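PDB 4YHS: monosaccharide ABC transporter substrate-binding protein, CUT2 family from Bradyrhizobium sp., which probably binds a sugar or related small solute in the periplasm and delivers it to an ABC transporter of the CUT2 family. Local coordinates for residues 117-122 against 141-146; 174-179 against 212-217; 185-190 against 243-248. All coordinates share one frame; numbering follows the deposited sequence.

Contact 1: residues 117-122 against 141-146; sequences TDAVII and KIPVID
Ile122 and Val144 meet in the beta-alpha-beta unit formed by strand 119-122, helix 131-138 and strand 144-147 of a periplasmic binding protein lobe. The two strands are parallel neighbours, and the axes of the short strand segments make an angle of 17°. Three backbone bonds join them. Val120 N donates to Pro143 O at 3.0 Å, Ile145 N donates to Val120 O at 2.8 Å, and Ile122 N donates to Ile145 O at 2.9 Å. All three are nearly straight.

Ile142 enters just ahead of its strand. Its CB sits 4.2 Å from Asp118 O. The CG2 branch lies against the backbone, 3.7 Å from Ala119 CA, and also meets CG2 of Val120. CG1 stands anti to the carbonyl carbon (chi1 -65°) and carries CD1 to Thr117 O. Val113 of helix 102-115 and Ile137 of helix 131-138 also touch this side chain.

Val120, Ile122 and Val144 share one face of the sheet with Asp146, whose carboxylate binds Ile151 N and Lys159. On the other face Ile121 and Ile145 run alongside each other, CG1 against CG1, beneath helix 299-314. At the tip of Ile122, CD1 reaches CG1 of Val144 at 3.7 Å.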
loop_
_atom_site.group_PDB
_atom_site.type_symbol
_atom_site.label_atom_id
_atom_site.label_comp_id
_atom_site.label_asym_id
_atom_site.label_seq_id
_atom_site.Cartn_x
_atom_site.Cartn_y
_atom_site.Cartn_z
ATOM N N THR A 117 27.868 -0.503 -2.745
ATOM C CA THR A 117 26.726 -1.262 -2.275
ATOM C C THR A 117 26.531 -2.520 -3.134
ATOM O O THR A 117 27.063 -2.605 -4.249
ATOM C CB THR A 117 25.458 -0.413 -2.302
ATOM O OG1 THR A 117 24.441 -1.057 -1.556
ATOM C CG2 THR A 117 24.976 -0.196 -3.724
ATOM N N ASP A 118 25.786 -3.488 -2.616
ATOM C CA ASP A 118 25.518 -4.724 -3.345
ATOM C C ASP A 118 24.211 -4.737 -4.127
ATOM O O ASP A 118 24.159 -5.322 -5.206
ATOM C CB ASP A 118 25.554 -5.903 -2.373
ATOM C CG ASP A 118 26.899 -6.055 -1.713
ATOM O OD1 ASP A 118 27.926 -5.873 -2.402
ATOM O OD2 ASP A 118 26.946 -6.374 -0.514
ATOM N N ALA A 119 23.171 -4.102 -3.583
ATOM C CA ALA A 119 21.869 -3.982 -4.247
ATOM C C ALA A 119 21.214 -2.667 -3.839
ATOM O O ALA A 119 21.545 -2.110 -2.795
ATOM C CB ALA A 119 20.953 -5.167 -3.890
ATOM N N VAL A 120 20.303 -2.193 -4.692
ATOM C CA VAL A 120 19.536 -0.984 -4.440
ATOM C C VAL A 120 18.026 -1.295 -4.438
ATOM O O VAL A 120 17.501 -1.837 -5.399
ATOM C CB VAL A 120 19.858 0.111 -5.491
ATOM C CG1 VAL A 120 19.028 1.350 -5.217
ATOM C CG2 VAL A 120 21.354 0.466 -5.457
ATOM N N ILE A 121 17.343 -0.935 -3.355
ATOM C CA ILE A 121 15.901 -1.072 -3.222
ATOM C C ILE A 121 15.320 0.335 -3.296
ATOM O O ILE A 121 15.735 1.191 -2.558
ATOM C CB ILE A 121 15.557 -1.786 -1.885
ATOM C CG1 ILE A 121 16.118 -3.211 -1.917
ATOM C CG2 ILE A 121 14.069 -1.823 -1.623
ATOM C CD1 ILE A 121 16.090 -3.884 -0.545
ATOM N N ILE A 122 14.389 0.568 -4.215
ATOM C CA ILE A 122 13.894 1.921 -4.498
ATOM C C ILE A 122 12.378 2.044 -4.368
ATOM O O ILE A 122 11.636 1.306 -5.009
ATOM C CB ILE A 122 14.249 2.360 -5.933
ATOM C CG1 ILE A 122 15.742 2.316 -6.190
ATOM C CG2 ILE A 122 13.765 3.789 -6.218
ATOM C CD1 ILE A 122 16.107 2.659 -7.627
ATOM N N LYS A 141 26.091 -4.347 -12.708
ATOM C CA LYS A 141 25.680 -5.638 -12.164
ATOM C C LYS A 141 25.163 -5.547 -10.727
ATOM O O LYS A 141 25.288 -6.481 -9.935
ATOM C CB LYS A 141 26.836 -6.627 -12.233
ATOM C CG LYS A 141 27.437 -6.734 -13.617
ATOM C CD LYS A 141 28.701 -7.590 -13.607
ATOM C CE LYS A 141 28.400 -9.037 -13.947
ATOM N NZ LYS A 141 28.671 -9.270 -15.377
ATOM N N ILE A 142 24.549 -4.422 -10.411
ATOM C CA ILE A 142 23.877 -4.245 -9.132
ATOM C C ILE A 142 22.350 -4.441 -9.279
ATOM O O ILE A 142 21.713 -3.711 -10.031
ATOM C CB ILE A 142 24.184 -2.847 -8.567
ATOM C CG1 ILE A 142 25.694 -2.718 -8.253
ATOM C CG2 ILE A 142 23.343 -2.575 -7.322
ATOM C CD1 ILE A 142 26.132 -1.310 -7.936
ATOM N N PRO A 143 21.768 -5.419 -8.563
ATOM C CA PRO A 143 20.319 -5.629 -8.682
ATOM C C PRO A 143 19.538 -4.424 -8.174
ATOM O O PRO A 143 19.926 -3.839 -7.151
ATOM C CB PRO A 143 20.055 -6.848 -7.794
ATOM C CG PRO A 143 21.356 -7.488 -7.585
ATOM C CD PRO A 143 22.392 -6.426 -7.689
ATOM N N VAL A 144 18.451 -4.079 -8.860
ATOM C CA VAL A 144 17.600 -2.969 -8.443
ATOM C C VAL A 144 16.197 -3.530 -8.215
ATOM O O VAL A 144 15.592 -4.125 -9.115
ATOM C CB VAL A 144 17.573 -1.825 -9.485
ATOM C CG1 VAL A 144 16.705 -0.689 -8.995
ATOM C CG2 VAL A 144 19.005 -1.326 -9.777
ATOM N N ILE A 145 15.682 -3.304 -7.010
ATOM C CA ILE A 145 14.348 -3.769 -6.614
ATOM C C ILE A 145 13.349 -2.603 -6.566
ATOM O O ILE A 145 13.603 -1.584 -5.920
ATOM C CB ILE A 145 14.386 -4.409 -5.217
ATOM C CG1 ILE A 145 15.513 -5.418 -5.088
ATOM C CG2 ILE A 145 13.061 -5.049 -4.884
ATOM C CD1 ILE A 145 15.430 -6.536 -6.017
ATOM N N ASP A 146 12.214 -2.788 -7.229
ATOM C CA ASP A 146 11.116 -1.834 -7.283
ATOM C C ASP A 146 10.160 -2.065 -6.102
ATOM O O ASP A 146 9.414 -3.049 -6.075
ATOM C CB ASP A 146 10.416 -2.014 -8.648
ATOM C CG ASP A 146 9.243 -1.100 -8.869
ATOM O OD1 ASP A 146 8.909 -0.243 -8.002
ATOM O OD2 ASP A 146 8.663 -1.269 -9.969
#

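Contact 2: residues 174-179 against 212-217; sequences YLAKKH and KGSAIK
The CD1 methyl of Ile216 presses unusually close to the helix backbone, 3.4 Å from Ala176 CA and 3.3 Å from Ala176 N. Here the C-terminal end of helix 164-178 packs on the loop and the first residue of strand 216-218, an outermost strand of the parallel sheet in the second lobe of a periplasmic binding protein. The long arm of Ile216 makes this approach. CG1 is anti to the carbonyl carbon, and chi2 is extended at 158°, which carries CD1 to the helix. There it also meets Leu175 CB at 3.6 Å. The other branch is turned to the sheet, where Ile216 packs on Val188.

Ser214 lies next to this methyl. Its CB rests 3.9 Å from the CB of Ala176. Its OG accepts from Ile216 N at 3.2 Å, which makes an ST turn, and also bonds to Val211 O. The turn ties the loop to the start of the strand.

His179 is the first residue past the helix. Its NE2 is hydrogen-bonded to Tyr247 OH. Its carbonyl stays at the contact: Ala215 N donates to His179 O at 2.8 Å, tilted 19° from the carbonyl plane.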
loop_
_atom_site.group_PDB
_atom_site.type_symbol
_atom_site.label_atom_id
_atom_site.label_comp_id
_atom_site.label_asym_id
_atom_site.label_seq_id
_atom_site.Cartn_x
_atom_site.Cartn_y
_atom_site.Cartn_z
ATOM N N TYR A 174 -16.323 -6.464 -0.782
ATOM C CA TYR A 174 -16.769 -6.477 0.612
ATOM C C TYR A 174 -18.202 -5.930 0.754
ATOM O O TYR A 174 -19.073 -6.525 1.404
ATOM C CB TYR A 174 -15.798 -5.650 1.465
ATOM C CG TYR A 174 -16.067 -5.662 2.965
ATOM C CD1 TYR A 174 -15.597 -6.703 3.772
ATOM C CD2 TYR A 174 -16.765 -4.632 3.577
ATOM C CE1 TYR A 174 -15.827 -6.709 5.161
ATOM C CE2 TYR A 174 -16.991 -4.631 4.941
ATOM C CZ TYR A 174 -16.517 -5.676 5.729
ATOM O OH TYR A 174 -16.770 -5.632 7.085
ATOM N N LEU A 175 -18.459 -4.782 0.161
ATOM C CA LEU A 175 -19.804 -4.218 0.232
ATOM C C LEU A 175 -20.792 -5.013 -0.616
ATOM O O LEU A 175 -21.906 -5.289 -0.193
ATOM C CB LEU A 175 -19.798 -2.758 -0.205
ATOM C CG LEU A 175 -19.157 -1.796 0.784
ATOM C CD1 LEU A 175 -19.144 -0.429 0.190
ATOM C CD2 LEU A 175 -19.906 -1.779 2.134
ATOM N N ALA A 176 -20.380 -5.380 -1.825
ATOM C CA ALA A 176 -21.278 -6.102 -2.714
ATOM C C ALA A 176 -21.760 -7.439 -2.106
ATOM O O ALA A 176 -22.893 -7.839 -2.336
ATOM C CB ALA A 176 -20.592 -6.339 -4.048
ATOM N N LYS A 177 -20.901 -8.110 -1.330
ATOM C CA LYS A 177 -21.283 -9.364 -0.685
ATOM C C LYS A 177 -22.370 -9.129 0.362
ATOM O O LYS A 177 -23.281 -9.947 0.522
ATOM C CB LYS A 177 -20.062 -10.033 -0.036
ATOM C CG LYS A 177 -19.126 -10.785 -0.993
ATOM C CD LYS A 177 -17.797 -11.042 -0.317
ATOM C CE LYS A 177 -16.990 -12.125 -1.007
ATOM N NZ LYS A 177 -15.960 -11.571 -1.926
ATOM N N LYS A 178 -22.272 -8.011 1.075
ATOM C CA LYS A 178 -23.272 -7.632 2.077
ATOM C C LYS A 178 -24.610 -7.229 1.453
ATOM O O LYS A 178 -25.650 -7.263 2.116
ATOM C CB LYS A 178 -22.737 -6.481 2.951
ATOM C CG LYS A 178 -21.513 -6.880 3.754
ATOM C CD LYS A 178 -20.706 -5.695 4.318
ATOM C CE LYS A 178 -21.370 -5.069 5.519
ATOM N NZ LYS A 178 -21.236 -5.920 6.733
ATOM N N HIS A 179 -24.586 -6.856 0.180
ATOM C CA HIS A 179 -25.781 -6.351 -0.490
ATOM C C HIS A 179 -25.946 -6.922 -1.900
ATOM O O HIS A 179 -25.904 -6.195 -2.897
ATOM C CB HIS A 179 -25.732 -4.831 -0.516
ATOM C CG HIS A 179 -25.647 -4.225 0.854
ATOM N ND1 HIS A 179 -26.745 -4.112 1.681
ATOM C CD2 HIS A 179 -24.595 -3.723 1.543
ATOM C CE1 HIS A 179 -26.369 -3.559 2.823
ATOM N NE2 HIS A 179 -25.076 -3.315 2.767
ATOM N N LYS A 212 -20.523 -3.815 -9.408
ATOM C CA LYS A 212 -21.423 -4.011 -10.531
ATOM C C LYS A 212 -22.214 -5.295 -10.327
ATOM O O LYS A 212 -21.667 -6.308 -9.894
ATOM C CB LYS A 212 -20.613 -4.047 -11.827
ATOM C CG LYS A 212 -21.408 -3.880 -13.103
ATOM C CD LYS A 212 -20.551 -3.326 -14.290
ATOM C CE LYS A 212 -19.006 -3.376 -14.112
ATOM N NZ LYS A 212 -18.390 -4.733 -13.914
ATOM N N GLY A 213 -23.516 -5.230 -10.598
ATOM C CA GLY A 213 -24.376 -6.393 -10.490
ATOM C C GLY A 213 -24.845 -6.705 -9.078
ATOM O O GLY A 213 -25.344 -7.802 -8.830
ATOM N N SER A 214 -24.684 -5.760 -8.152
ATOM C CA SER A 214 -25.161 -5.944 -6.778
ATOM C C SER A 214 -26.261 -4.936 -6.494
ATOM O O SER A 214 -26.591 -4.132 -7.372
ATOM C CB SER A 214 -24.019 -5.781 -5.776
ATOM O OG SER A 214 -23.627 -4.427 -5.665
ATOM N N ALA A 215 -26.821 -4.962 -5.279
ATOM C CA ALA A 215 -27.851 -3.980 -4.901
ATOM C C ALA A 215 -27.260 -2.605 -4.506
ATOM O O ALA A 215 -27.998 -1.673 -4.152
ATOM C CB ALA A 215 -28.720 -4.544 -3.765
ATOM N N ILE A 216 -25.939 -2.470 -4.618
ATOM C CA ILE A 216 -25.272 -1.203 -4.364
ATOM C C ILE A 216 -25.524 -0.221 -5.494
ATOM O O ILE A 216 -25.336 -0.544 -6.675
ATOM C CB ILE A 216 -23.740 -1.378 -4.208
ATOM C CG1 ILE A 216 -23.408 -2.203 -2.953
ATOM C CG2 ILE A 216 -23.050 -0.027 -4.156
ATOM C CD1 ILE A 216 -22.055 -2.837 -3.026
ATOM N N LYS A 217 -25.943 0.981 -5.118
ATOM C CA LYS A 217 -25.967 2.114 -6.032
ATOM C C LYS A 217 -24.872 3.083 -5.571
ATOM O O LYS A 217 -24.869 3.506 -4.420
ATOM C CB LYS A 217 -27.348 2.776 -6.037
ATOM C CG LYS A 217 -27.386 4.196 -6.660
ATOM C CD LYS A 217 -27.003 4.221 -8.136
ATOM C CE LYS A 217 -26.791 5.639 -8.645
ATOM N NZ LYS A 217 -26.302 5.666 -10.067
#

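Contact 3: residues 185-190 against 243-248; sequences EVVVGW and PNIRYV
Strands 186-191 and 247-250 run parallel, with Val188 paired to Tyr247 and Gly189 to Val248, as inner neighbours of the four-stranded sheet in a Rossmann-like lobe. Val187 O accepts two backbone donors, Arg246 N at 2.9 Å and Tyr247 N at 3.2 Å. Both lie in the carbonyl plane. Two successive N-H groups thus share one carbonyl oxygen. Gly189 N then donates to Tyr247 O at 2.8 Å.

Val188 and Tyr247 lie on the same face. With CG1 of Val188 anti to the backbone N (chi1 176°), CG2 stands beside that N and meets Tyr247 CD2, 4.1 Å away. CG2 of Val186 comes to the edge of the same ring, near its plane. Arg246 CG lies 3.6 Å above one face of the Tyr247 ring, nearer the border than the centre. The arginine chain bends at chi2 (63°), and its guanidinium carries Tyr247 OH over one face. NH1 goes on to a salt bridge with Asp272.

Across from this group, Val187 and Ile245 meet roughly perpendicular and touch through their CG1 atoms. Ile245 CG2 also rests 3.8 Å from Val187 O. Farther back, one water accepts from Val187 N and lies 2.7 Å from Asn244 O, bridging the two backbones.

The chemistry implies a ring fixed at several points. Arg246 CG holds one face and Val186 CG2 the edge, while Asp272 holds the guanidinium that lies over the hydroxyl.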
loop_
_atom_site.group_PDB
_atom_site.type_symbol
_atom_site.label_atom_id
_atom_site.label_comp_id
_atom_site.label_asym_id
_atom_site.label_seq_id
_atom_site.Cartn_x
_atom_site.Cartn_y
_atom_site.Cartn_z
ATOM N N GLU A 185 -31.979 -1.865 -2.498
ATOM C CA GLU A 185 -30.958 -0.920 -2.962
ATOM C C GLU A 185 -30.403 -0.134 -1.769
ATOM O O GLU A 185 -31.171 0.297 -0.908
ATOM C CB GLU A 185 -31.539 0.041 -4.021
ATOM C CG GLU A 185 -30.570 1.174 -4.432
ATOM C CD GLU A 185 -31.020 1.946 -5.679
ATOM O OE1 GLU A 185 -32.051 1.573 -6.259
ATOM O OE2 GLU A 185 -30.340 2.925 -6.086
ATOM N N VAL A 186 -29.076 0.027 -1.714
ATOM C CA VAL A 186 -28.405 0.853 -0.707
ATOM C C VAL A 186 -27.469 1.795 -1.413
ATOM O O VAL A 186 -26.861 1.430 -2.419
ATOM C CB VAL A 186 -27.611 0.024 0.335
ATOM C CG1 VAL A 186 -28.553 -0.840 1.162
ATOM C CG2 VAL A 186 -26.534 -0.837 -0.347
ATOM N N VAL A 187 -27.373 3.017 -0.898
ATOM C CA VAL A 187 -26.644 4.081 -1.589
ATOM C C VAL A 187 -25.279 4.282 -0.978
ATOM O O VAL A 187 -25.151 4.398 0.243
ATOM C CB VAL A 187 -27.450 5.403 -1.543
ATOM C CG1 VAL A 187 -26.675 6.542 -2.181
ATOM C CG2 VAL A 187 -28.796 5.203 -2.218
ATOM N N VAL A 188 -24.244 4.285 -1.823
ATOM C CA VAL A 188 -22.889 4.558 -1.360
ATOM C C VAL A 188 -22.429 5.920 -1.858
ATOM O O VAL A 188 -22.463 6.182 -3.056
ATOM C CB VAL A 188 -21.869 3.516 -1.866
ATOM C CG1 VAL A 188 -20.466 3.899 -1.429
ATOM C CG2 VAL A 188 -22.243 2.089 -1.388
ATOM N N GLY A 189 -21.939 6.749 -0.942
ATOM C CA GLY A 189 -21.241 7.967 -1.306
ATOM C C GLY A 189 -19.782 7.584 -1.442
ATOM O O GLY A 189 -19.243 6.978 -0.549
ATOM N N TRP A 190 -19.186 7.907 -2.585
ATOM C CA TRP A 190 -17.843 7.442 -2.973
ATOM C C TRP A 190 -16.943 8.655 -3.215
ATOM O O TRP A 190 -17.285 9.542 -4.013
ATOM C CB TRP A 190 -17.977 6.547 -4.202
ATOM C CG TRP A 190 -16.694 6.025 -4.832
ATOM C CD1 TRP A 190 -16.336 6.175 -6.122
ATOM C CD2 TRP A 190 -15.643 5.261 -4.211
ATOM N NE1 TRP A 190 -15.131 5.573 -6.364
ATOM C CE2 TRP A 190 -14.682 4.998 -5.209
ATOM C CE3 TRP A 190 -15.425 4.778 -2.926
ATOM C CZ2 TRP A 190 -13.522 4.270 -4.959
ATOM C CZ3 TRP A 190 -14.265 4.058 -2.671
ATOM C CH2 TRP A 190 -13.337 3.811 -3.671
ATOM N N PRO A 243 -29.976 12.277 2.061
ATOM C CA PRO A 243 -30.078 12.015 3.500
ATOM C C PRO A 243 -30.087 10.534 3.840
ATOM O O PRO A 243 -29.776 10.188 4.974
ATOM C CB PRO A 243 -31.410 12.677 3.888
ATOM C CG PRO A 243 -32.123 12.915 2.610
ATOM C CD PRO A 243 -31.099 13.087 1.561
ATOM N N ASN A 244 -30.398 9.677 2.869
ATOM C CA ASN A 244 -30.486 8.241 3.111
ATOM C C ASN A 244 -29.260 7.437 2.701
ATOM O O ASN A 244 -29.328 6.199 2.646
ATOM C CB ASN A 244 -31.713 7.695 2.398
ATOM C CG ASN A 244 -32.222 6.418 3.015
ATOM O OD1 ASN A 244 -32.225 5.364 2.377
ATOM N ND2 ASN A 244 -32.654 6.502 4.269
ATOM N N ILE A 245 -28.135 8.116 2.440
ATOM C CA ILE A 245 -26.882 7.422 2.142
ATOM C C ILE A 245 -26.679 6.376 3.219
ATOM O O ILE A 245 -26.921 6.664 4.388
ATOM C CB ILE A 245 -25.668 8.368 2.115
ATOM C CG1 ILE A 245 -25.644 9.185 0.833
ATOM C CG2 ILE A 245 -24.363 7.586 2.139
ATOM C CD1 ILE A 245 -24.595 10.292 0.854
ATOM N N ARG A 246 -26.268 5.169 2.831
ATOM C CA ARG A 246 -26.016 4.089 3.801
ATOM C C ARG A 246 -24.513 3.942 4.115
ATOM O O ARG A 246 -24.133 3.613 5.241
ATOM C CB ARG A 246 -26.586 2.778 3.256
ATOM C CG ARG A 246 -26.376 1.582 4.158
ATOM C CD ARG A 246 -27.093 1.752 5.494
ATOM N NE ARG A 246 -26.823 0.606 6.358
ATOM C CZ ARG A 246 -25.746 0.480 7.125
ATOM N NH1 ARG A 246 -24.822 1.441 7.165
ATOM N NH2 ARG A 246 -25.597 -0.615 7.856
ATOM N N TYR A 247 -23.666 4.185 3.117
ATOM C CA TYR A 247 -22.212 4.107 3.300
ATOM C C TYR A 247 -21.507 5.311 2.734
ATOM O O TYR A 247 -21.889 5.819 1.684
ATOM C CB TYR A 247 -21.603 2.880 2.623
ATOM C CG TYR A 247 -22.137 1.579 3.120
ATOM C CD1 TYR A 247 -21.689 1.041 4.304
ATOM C CD2 TYR A 247 -23.104 0.897 2.400
ATOM C CE1 TYR A 247 -22.175 -0.154 4.769
ATOM C CE2 TYR A 247 -23.615 -0.313 2.858
ATOM C CZ TYR A 247 -23.123 -0.831 4.050
ATOM O OH TYR A 247 -23.588 -2.017 4.549
ATOM N N VAL A 248 -20.461 5.728 3.440
ATOM C CA VAL A 248 -19.521 6.727 2.972
ATOM C C VAL A 248 -18.190 6.012 2.803
ATOM O O VAL A 248 -17.618 5.513 3.777
ATOM C CB VAL A 248 -19.402 7.894 3.956
ATOM C CG1 VAL A 248 -18.163 8.763 3.677
ATOM C CG2 VAL A 248 -20.677 8.712 3.920
HETATM O O HOH W 1 -31.795 3.214 0.253
HETATM O O HOH W 2 -29.335 3.809 1.360
#

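In the fold
Contacts 2 and 3 belong to one lobe, and contact 1 to the other. The centre of contact 1 is about 43 Å from that of contact 2 and about 46 Å from that of contact 3, on the opposite side of the chain's centre. Contacts 2 and 3 touch, with centres about 12 Å apart. They are joined by His179 NE2 and Tyr247 OH, 2.7 Å apart, and by Lys217 O, 2.8 Å from Val188 N. Strand 186-191 lies between 216-218 and 247-250, and helix 164-178 reaches both outer strands of this trio. In this family the ligand binds in the cleft between the lobes, consistent with these contacts being framework within each lobe.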